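Local coordinates for polymerase nucleotidyl transferase domain-containing protein (Archaeoglobus fulgidus, PDB 1YLQ) that probably acts as a nucleotidyltransferase, moving a nucleotide group onto an acceptor that remains unidentified, at residues 5-10 with 69-74; 19-24 with 77-82; 44-47 with 51-54. All coordinates share one frame; numbering follows the deposited sequence.

Interaction 1 of 3, residues 5-10 with 69-74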
# COMPACT_ATOMS: atom_id res chain seq x y z
N LYS A 5 2.37 -10.17 -2.56
CA LYS A 5 2.61 -11.60 -2.85
C LYS A 5 2.53 -11.85 -4.35
O LYS A 5 3.39 -12.52 -4.90
CB LYS A 5 1.58 -12.47 -2.09
CG LYS A 5 1.77 -14.01 -2.12
CD LYS A 5 0.55 -14.70 -1.46
CE LYS A 5 0.82 -16.21 -1.09
NZ LYS A 5 -0.21 -16.80 -0.18
N GLU A 6 1.50 -11.28 -4.98
CA GLU A 6 1.24 -11.40 -6.41
C GLU A 6 2.34 -10.71 -7.22
O GLU A 6 2.81 -11.29 -8.15
CB GLU A 6 -0.07 -10.76 -6.77
CG GLU A 6 -1.06 -11.64 -7.50
CD GLU A 6 -2.54 -11.32 -7.15
OE1 GLU A 6 -2.86 -10.15 -6.78
OE2 GLU A 6 -3.39 -12.24 -7.23
N ILE A 7 2.70 -9.47 -6.88
CA ILE A 7 3.89 -8.80 -7.48
C ILE A 7 5.18 -9.69 -7.44
O ILE A 7 5.90 -9.81 -8.45
CB ILE A 7 4.14 -7.40 -6.79
CG1 ILE A 7 2.90 -6.48 -7.01
CG2 ILE A 7 5.48 -6.77 -7.25
CD1 ILE A 7 2.86 -5.15 -6.23
N LYS A 8 5.50 -10.28 -6.29
CA LYS A 8 6.75 -11.05 -6.19
C LYS A 8 6.59 -12.24 -7.14
O LYS A 8 7.52 -12.62 -7.86
CB LYS A 8 7.04 -11.48 -4.74
CG LYS A 8 8.47 -12.10 -4.40
CD LYS A 8 9.49 -11.00 -3.91
CE LYS A 8 10.99 -11.49 -3.79
NZ LYS A 8 12.01 -10.77 -4.69
N GLU A 9 5.39 -12.83 -7.18
CA GLU A 9 5.22 -14.04 -8.00
C GLU A 9 5.31 -13.83 -9.51
O GLU A 9 6.06 -14.54 -10.17
CB GLU A 9 4.01 -14.85 -7.59
CG GLU A 9 4.32 -15.60 -6.29
CD GLU A 9 5.77 -16.16 -6.23
OE1 GLU A 9 6.05 -17.27 -6.79
OE2 GLU A 9 6.65 -15.50 -5.63
N ILE A 10 4.59 -12.84 -10.02
CA ILE A 10 4.68 -12.40 -11.41
C ILE A 10 6.13 -12.04 -11.76
O ILE A 10 6.64 -12.41 -12.81
CB ILE A 10 3.75 -11.17 -11.65
CG1 ILE A 10 2.28 -11.61 -11.53
CG2 ILE A 10 4.07 -10.44 -13.00
CD1 ILE A 10 1.31 -10.50 -11.14
N PHE A 69 -0.06 1.03 -6.24
CA PHE A 69 1.35 0.77 -6.69
C PHE A 69 1.83 1.63 -7.86
O PHE A 69 1.12 1.80 -8.85
CB PHE A 69 1.57 -0.72 -7.02
CG PHE A 69 1.16 -1.67 -5.90
CD1 PHE A 69 1.86 -1.72 -4.73
CD2 PHE A 69 0.05 -2.49 -6.04
CE1 PHE A 69 1.45 -2.61 -3.69
CE2 PHE A 69 -0.37 -3.35 -5.01
CZ PHE A 69 0.34 -3.43 -3.86
N GLU A 70 3.02 2.18 -7.76
CA GLU A 70 3.65 2.85 -8.90
C GLU A 70 4.88 2.00 -9.16
O GLU A 70 5.68 1.84 -8.28
CB GLU A 70 4.01 4.33 -8.57
CG GLU A 70 4.76 5.09 -9.71
CD GLU A 70 4.98 6.60 -9.44
OE1 GLU A 70 3.99 7.34 -9.25
OE2 GLU A 70 6.16 7.07 -9.52
N PHE A 71 4.99 1.40 -10.36
CA PHE A 71 6.05 0.44 -10.65
C PHE A 71 7.18 1.19 -11.37
O PHE A 71 6.87 2.05 -12.19
CB PHE A 71 5.49 -0.68 -11.58
CG PHE A 71 4.50 -1.57 -10.88
CD1 PHE A 71 4.94 -2.58 -10.01
CD2 PHE A 71 3.13 -1.38 -11.06
CE1 PHE A 71 4.00 -3.43 -9.31
CE2 PHE A 71 2.17 -2.20 -10.36
CZ PHE A 71 2.63 -3.22 -9.51
N HIS A 72 8.44 0.84 -11.09
CA HIS A 72 9.61 1.41 -11.72
C HIS A 72 10.44 0.20 -12.08
O HIS A 72 10.83 -0.57 -11.20
CB HIS A 72 10.36 2.34 -10.74
CG HIS A 72 9.50 3.47 -10.26
ND1 HIS A 72 8.80 3.44 -9.08
CD2 HIS A 72 9.18 4.64 -10.86
CE1 HIS A 72 8.14 4.57 -8.93
NE2 HIS A 72 8.32 5.30 -10.02
N ILE A 73 10.63 -0.01 -13.37
CA ILE A 73 11.29 -1.22 -13.89
C ILE A 73 12.65 -0.74 -14.25
O ILE A 73 12.81 0.09 -15.16
CB ILE A 73 10.51 -1.71 -15.15
CG1 ILE A 73 8.98 -1.86 -14.81
CG2 ILE A 73 11.16 -3.00 -15.73
CD1 ILE A 73 8.71 -2.70 -13.39
N LEU A 74 13.67 -1.20 -13.52
CA LEU A 74 14.97 -0.55 -13.57
C LEU A 74 16.14 -1.52 -13.74
O LEU A 74 16.11 -2.59 -13.18
CB LEU A 74 15.17 0.18 -12.24
CG LEU A 74 14.15 1.20 -11.83
CD1 LEU A 74 14.48 1.75 -10.41
CD2 LEU A 74 14.14 2.33 -12.89
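Ile7 CD1 sits squarely above the centre of the Phe69 ring and, with the same methyl, presses against the edge of Phe71. Over Phe69 the fit is a textbook CH-pi contact: CD1 of Ile7 stands 3.6 Å from the centroid of the Phe69 ring, on the ring normal, and is therefore almost equally distant from all six ring carbons. Phe71 is met quite differently. Its side chain comes toward Ile7 from the opposite direction, and its CE1 corner lies 3.7 Å from Ile7 CD1. Ile7 CG1 lies in the plane of the Phe71 ring, 4.0 Å from Phe71 CE1, so one aromatic offers a face and the other an edge to a single aliphatic branch. The torsions explain the reach: CG1 of Ile7 is anti to the carbonyl carbon (chi1 -61°) and CD1 continues outward in an extended line (chi2 171°), while CG2 merely brushes Phe71 CE1. No hydrogen bond joins the two segments. On the other side of the strand the chemistry is polar, with His72 NE2 donating to Glu70 OE2 over 2.8 Å, in the imidazole plane and on the anti lone pair of the carboxylate. The surroundings complete a greasy core: Phe64 also touches Ile7, Ile60 touches Phe71, and Val40 of the adjacent strand meets both rings. Pro68 of the second subunit packs on Phe69, carrying this layer toward the dimer interface. A helix laid on one face of a mixed beta sheet through such an interlock is the alpha/beta layering of the nucleotidyltransferase fold.

Interaction 2 of 3, residues 19-24 with 77-82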
# COMPACT_ATOMS: atom_id res chain seq x y z
N GLU A 19 15.24 -8.05 -8.08
CA GLU A 19 15.08 -7.65 -6.71
C GLU A 19 14.00 -6.61 -6.63
O GLU A 19 13.80 -5.84 -7.58
CB GLU A 19 16.38 -7.14 -6.11
CG GLU A 19 17.45 -8.25 -5.94
CD GLU A 19 17.28 -9.12 -4.66
OE1 GLU A 19 16.14 -9.46 -4.19
OE2 GLU A 19 18.34 -9.50 -4.12
N ILE A 20 13.23 -6.66 -5.54
CA ILE A 20 12.11 -5.73 -5.42
C ILE A 20 12.29 -4.89 -4.19
O ILE A 20 12.51 -5.42 -3.09
CB ILE A 20 10.72 -6.49 -5.38
CG1 ILE A 20 10.56 -7.36 -6.63
CG2 ILE A 20 9.56 -5.47 -5.17
CD1 ILE A 20 9.61 -8.56 -6.41
N TYR A 21 12.15 -3.59 -4.38
CA TYR A 21 12.23 -2.64 -3.28
C TYR A 21 10.96 -1.81 -3.18
O TYR A 21 10.45 -1.34 -4.21
CB TYR A 21 13.38 -1.69 -3.59
CG TYR A 21 14.68 -2.39 -3.81
CD1 TYR A 21 15.50 -2.71 -2.74
CD2 TYR A 21 15.10 -2.74 -5.11
CE1 TYR A 21 16.73 -3.33 -2.93
CE2 TYR A 21 16.32 -3.43 -5.31
CZ TYR A 21 17.14 -3.68 -4.21
OH TYR A 21 18.34 -4.33 -4.38
N LEU A 22 10.52 -1.54 -1.95
CA LEU A 22 9.32 -0.73 -1.67
C LEU A 22 9.70 0.64 -1.11
O LEU A 22 10.59 0.76 -0.28
CB LEU A 22 8.39 -1.47 -0.67
CG LEU A 22 7.82 -2.83 -1.11
CD1 LEU A 22 6.78 -3.39 -0.03
CD2 LEU A 22 7.14 -2.70 -2.50
N TYR A 23 9.08 1.70 -1.62
CA TYR A 23 9.19 3.01 -1.00
C TYR A 23 7.87 3.74 -1.25
O TYR A 23 6.80 3.09 -1.39
CB TYR A 23 10.46 3.77 -1.46
CG TYR A 23 10.67 3.84 -2.95
CD1 TYR A 23 11.07 2.70 -3.64
CD2 TYR A 23 10.54 5.07 -3.67
CE1 TYR A 23 11.28 2.72 -5.00
CE2 TYR A 23 10.75 5.09 -5.13
CZ TYR A 23 11.13 3.88 -5.72
OH TYR A 23 11.40 3.70 -7.05
N GLY A 24 7.89 5.06 -1.21
CA GLY A 24 6.65 5.87 -1.31
C GLY A 24 6.13 6.22 0.09
O GLY A 24 6.80 5.97 1.08
N LYS A 77 22.06 0.13 -12.54
CA LYS A 77 22.52 1.51 -12.63
C LYS A 77 21.40 2.51 -12.39
O LYS A 77 21.59 3.55 -11.69
CB LYS A 77 23.11 1.69 -14.03
CG LYS A 77 23.64 3.03 -14.38
CD LYS A 77 24.59 2.95 -15.62
CE LYS A 77 24.71 4.29 -16.36
NZ LYS A 77 25.45 4.08 -17.67
N GLU A 78 20.23 2.23 -12.96
CA GLU A 78 19.04 3.09 -12.80
C GLU A 78 18.55 3.14 -11.35
O GLU A 78 18.20 4.20 -10.82
CB GLU A 78 17.90 2.62 -13.76
CG GLU A 78 18.18 3.09 -15.21
CD GLU A 78 17.26 2.42 -16.19
OE1 GLU A 78 16.46 1.52 -15.81
OE2 GLU A 78 17.34 2.80 -17.36
N TRP A 79 18.54 1.99 -10.70
CA TRP A 79 18.19 1.92 -9.29
C TRP A 79 19.24 2.68 -8.39
O TRP A 79 18.86 3.45 -7.52
CB TRP A 79 18.05 0.44 -8.86
CG TRP A 79 17.81 0.25 -7.36
CD1 TRP A 79 18.59 -0.49 -6.49
CD2 TRP A 79 16.77 0.85 -6.55
NE1 TRP A 79 18.06 -0.43 -5.21
CE2 TRP A 79 16.96 0.40 -5.21
CE3 TRP A 79 15.66 1.68 -6.84
CZ2 TRP A 79 16.09 0.77 -4.16
CZ3 TRP A 79 14.82 2.06 -5.78
CH2 TRP A 79 15.04 1.60 -4.44
N LYS A 80 20.54 2.49 -8.64
CA LYS A 80 21.58 3.30 -7.99
C LYS A 80 21.21 4.81 -8.10
O LYS A 80 21.14 5.54 -7.08
CB LYS A 80 22.98 2.98 -8.58
CG LYS A 80 24.14 3.55 -7.74
CD LYS A 80 25.47 3.10 -8.26
CE LYS A 80 26.59 3.62 -7.37
NZ LYS A 80 27.94 3.21 -7.88
N MET A 81 20.91 5.27 -9.31
CA MET A 81 20.51 6.66 -9.45
C MET A 81 19.27 6.99 -8.64
O MET A 81 19.26 8.01 -7.98
CB MET A 81 20.38 7.09 -10.92
CG MET A 81 20.11 8.63 -11.06
SD MET A 81 20.21 9.30 -12.73
CE MET A 81 18.81 8.63 -13.56
N SER A 82 18.21 6.16 -8.70
CA SER A 82 16.92 6.45 -8.04
C SER A 82 17.10 6.67 -6.54
O SER A 82 16.50 7.59 -5.94
CB SER A 82 15.92 5.30 -8.28
OG SER A 82 15.70 5.16 -9.66
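Tyr21, Tyr23 and Trp79 form an aromatic cluster that fixes helix 76-83 to strand 19-23, on the sheet face turned away from helix 3-14. Trp79 is the hub. Tyr21 lies over one face of the indole in an offset stack, its ring centroid 4.2 Å from that of the five-membered ring of Trp79 and the planes inclined by 19°. Within that stack Trp79 NE1 stands above the rim of the phenol, 3.5 Å from Tyr21 CE2, and Trp79 CZ2 is equally near Tyr21 CG. Tyr23 meets the six-membered ring obliquely, its CE1 approaching the indole edge 3.7 Å from Trp79 CZ3. Trp79 gains this position because its CG is anti to the backbone N (chi1 174°), whereas Tyr23 takes the hindered setting between N and carbonyl carbon (chi1 51°). Tyr89 extends the cluster, meeting Trp79 edge-to-face, and Ile86 packs on both Trp79 and Tyr23. Just past the end of the strand, Gly24 takes the N-cap position of helix 25-28, consistent with the glycine-serine signature of the family, and a sulfate lies about 5 Å from the Tyr23 side chain. The carbonyl O of Glu78 accepts from both the N and the OG of Ser82, one turn further on, the hydroxyl donating over 2.9 Å from above the carbonyl plane.

Interaction 3 of 3, residues 44-47 with 51-54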
# COMPACT_ATOMS: atom_id res chain seq x y z
N SER A 44 16.72 -5.30 -12.28
CA SER A 44 17.55 -6.41 -12.81
C SER A 44 18.25 -5.86 -14.03
O SER A 44 17.67 -5.05 -14.75
CB SER A 44 16.65 -7.57 -13.26
OG SER A 44 17.41 -8.50 -14.01
N ASP A 45 19.46 -6.35 -14.33
CA ASP A 45 20.10 -5.92 -15.59
C ASP A 45 19.48 -6.61 -16.81
O ASP A 45 19.76 -6.25 -17.95
CB ASP A 45 21.61 -6.10 -15.55
CG ASP A 45 22.29 -4.99 -14.76
OD1 ASP A 45 21.66 -3.92 -14.47
OD2 ASP A 45 23.47 -5.17 -14.46
N VAL A 46 18.60 -7.56 -16.59
CA VAL A 46 17.76 -8.02 -17.73
C VAL A 46 17.01 -6.84 -18.41
O VAL A 46 16.76 -6.83 -19.59
CB VAL A 46 16.77 -9.13 -17.27
CG1 VAL A 46 15.87 -9.57 -18.39
CG2 VAL A 46 17.59 -10.39 -16.79
N PHE A 47 16.68 -5.81 -17.66
CA PHE A 47 15.94 -4.67 -18.19
C PHE A 47 16.82 -3.70 -19.00
O PHE A 47 16.32 -2.65 -19.49
CB PHE A 47 15.21 -3.96 -17.06
CG PHE A 47 14.17 -4.84 -16.37
CD1 PHE A 47 13.23 -5.54 -17.12
CD2 PHE A 47 14.11 -4.91 -14.97
CE1 PHE A 47 12.27 -6.34 -16.50
CE2 PHE A 47 13.13 -5.68 -14.33
CZ PHE A 47 12.23 -6.41 -15.09
N ASN A 51 13.08 -3.99 -24.76
CA ASN A 51 11.93 -4.80 -25.16
C ASN A 51 11.43 -5.63 -23.98
O ASN A 51 10.23 -5.86 -23.82
CB ASN A 51 12.31 -5.68 -26.34
CG ASN A 51 12.57 -4.87 -27.57
OD1 ASN A 51 11.71 -4.11 -28.01
ND2 ASN A 51 13.79 -4.96 -28.09
N ARG A 52 12.36 -6.07 -23.16
CA ARG A 52 12.08 -6.79 -21.92
C ARG A 52 11.44 -5.89 -20.86
O ARG A 52 10.50 -6.29 -20.17
CB ARG A 52 13.38 -7.42 -21.39
CG ARG A 52 13.17 -8.47 -20.29
CD ARG A 52 12.51 -9.79 -20.80
NE ARG A 52 12.36 -10.70 -19.66
CZ ARG A 52 13.30 -11.57 -19.31
NH1 ARG A 52 14.44 -11.63 -20.02
NH2 ARG A 52 13.13 -12.36 -18.26
N LYS A 53 11.94 -4.67 -20.75
CA LYS A 53 11.41 -3.70 -19.79
C LYS A 53 9.96 -3.44 -20.19
O LYS A 53 9.05 -3.47 -19.35
CB LYS A 53 12.23 -2.41 -19.89
CG LYS A 53 12.19 -1.53 -18.67
CD LYS A 53 12.95 -0.23 -18.94
CE LYS A 53 14.32 -0.29 -18.34
NZ LYS A 53 14.64 1.07 -17.88
N LEU A 54 9.72 -3.26 -21.51
CA LEU A 54 8.37 -2.89 -22.00
C LEU A 54 7.35 -4.03 -21.78
O LEU A 54 6.22 -3.81 -21.32
CB LEU A 54 8.43 -2.47 -23.50
CG LEU A 54 7.07 -2.28 -24.20
CD1 LEU A 54 6.30 -1.14 -23.56
CD2 LEU A 54 7.18 -2.07 -25.72
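Lys53 NZ is gripped by Glu78 OE1 in a salt bridge and, more weakly, by the backbone O of Ile73, while the methylenes behind it lie along Phe47. The carbon next to the charge, Lys53 CE, comes 3.3 Å from the carbonyl O of Phe47 and also touches Phe47 CB. The Phe47 ring reaches the helix with its CD1 corner, 3.7 Å from Lys53 CA, and turns an edge toward the carbonyl O of Arg52. Arg52 takes the neighbouring residue. Its chain bends at chi2 (69°), which folds the guanidinium back so that one face lies against Val46 CG1, 3.4 Å from Arg52 CZ. The still closer approach of that methyl to Arg52 NH1 is tighter than expected and doubtful. Arg52 CG adds a plain aliphatic contact, 3.5 Å from Val46 CG1. The polar end of Arg52 looks elsewhere, NH2 forming a salt bridge with Asp14 of helix 3-14. A leucine in place of Arg52 would probably leave Asp14 without its salt-bridge mate and strip Val46 CG1 of its flat cover. The turn carrying Val46 is itself braced by an ST turn in which Ser44 OG accepts from Val46 N, 3.0 Å away at an N-H...O angle of 154°, while Asp17 OD1 hydrogen-bonds the same hydroxyl. No hydrogen bond spans the segments 44-47 and 51-54. The methylenes of Lys53, and the CG and guanidinium face of Arg52, pack on the 3-10 turn, while both charges find their acids outside the two segments, consistent with the start of helix 50-63 being held by van der Waals packing on the turn and by ion pairs to other helices.

From the N terminus, helix 3-14 opens interaction 1, which closes when strand 69-74 comes to lie beside it. Strand 19-23 opens interaction 2 within that span, but its partner, helix 76-83, arrives only after strand 69-74, so interactions 1 and 2 cross. Interaction 3 is a short local closure, from the turn after strand 38-43 to the start of helix 50-63, and falls within both larger loops. Interactions 1 and 2 clothe opposite faces of the same sheet and meet where Leu74 CD1 packs on Trp79 CE3. Interaction 3 joins that sheet at its end, where the Leu74 O to Ser44 N pair, 2.9 Å apart, is probably a hydrogen bond.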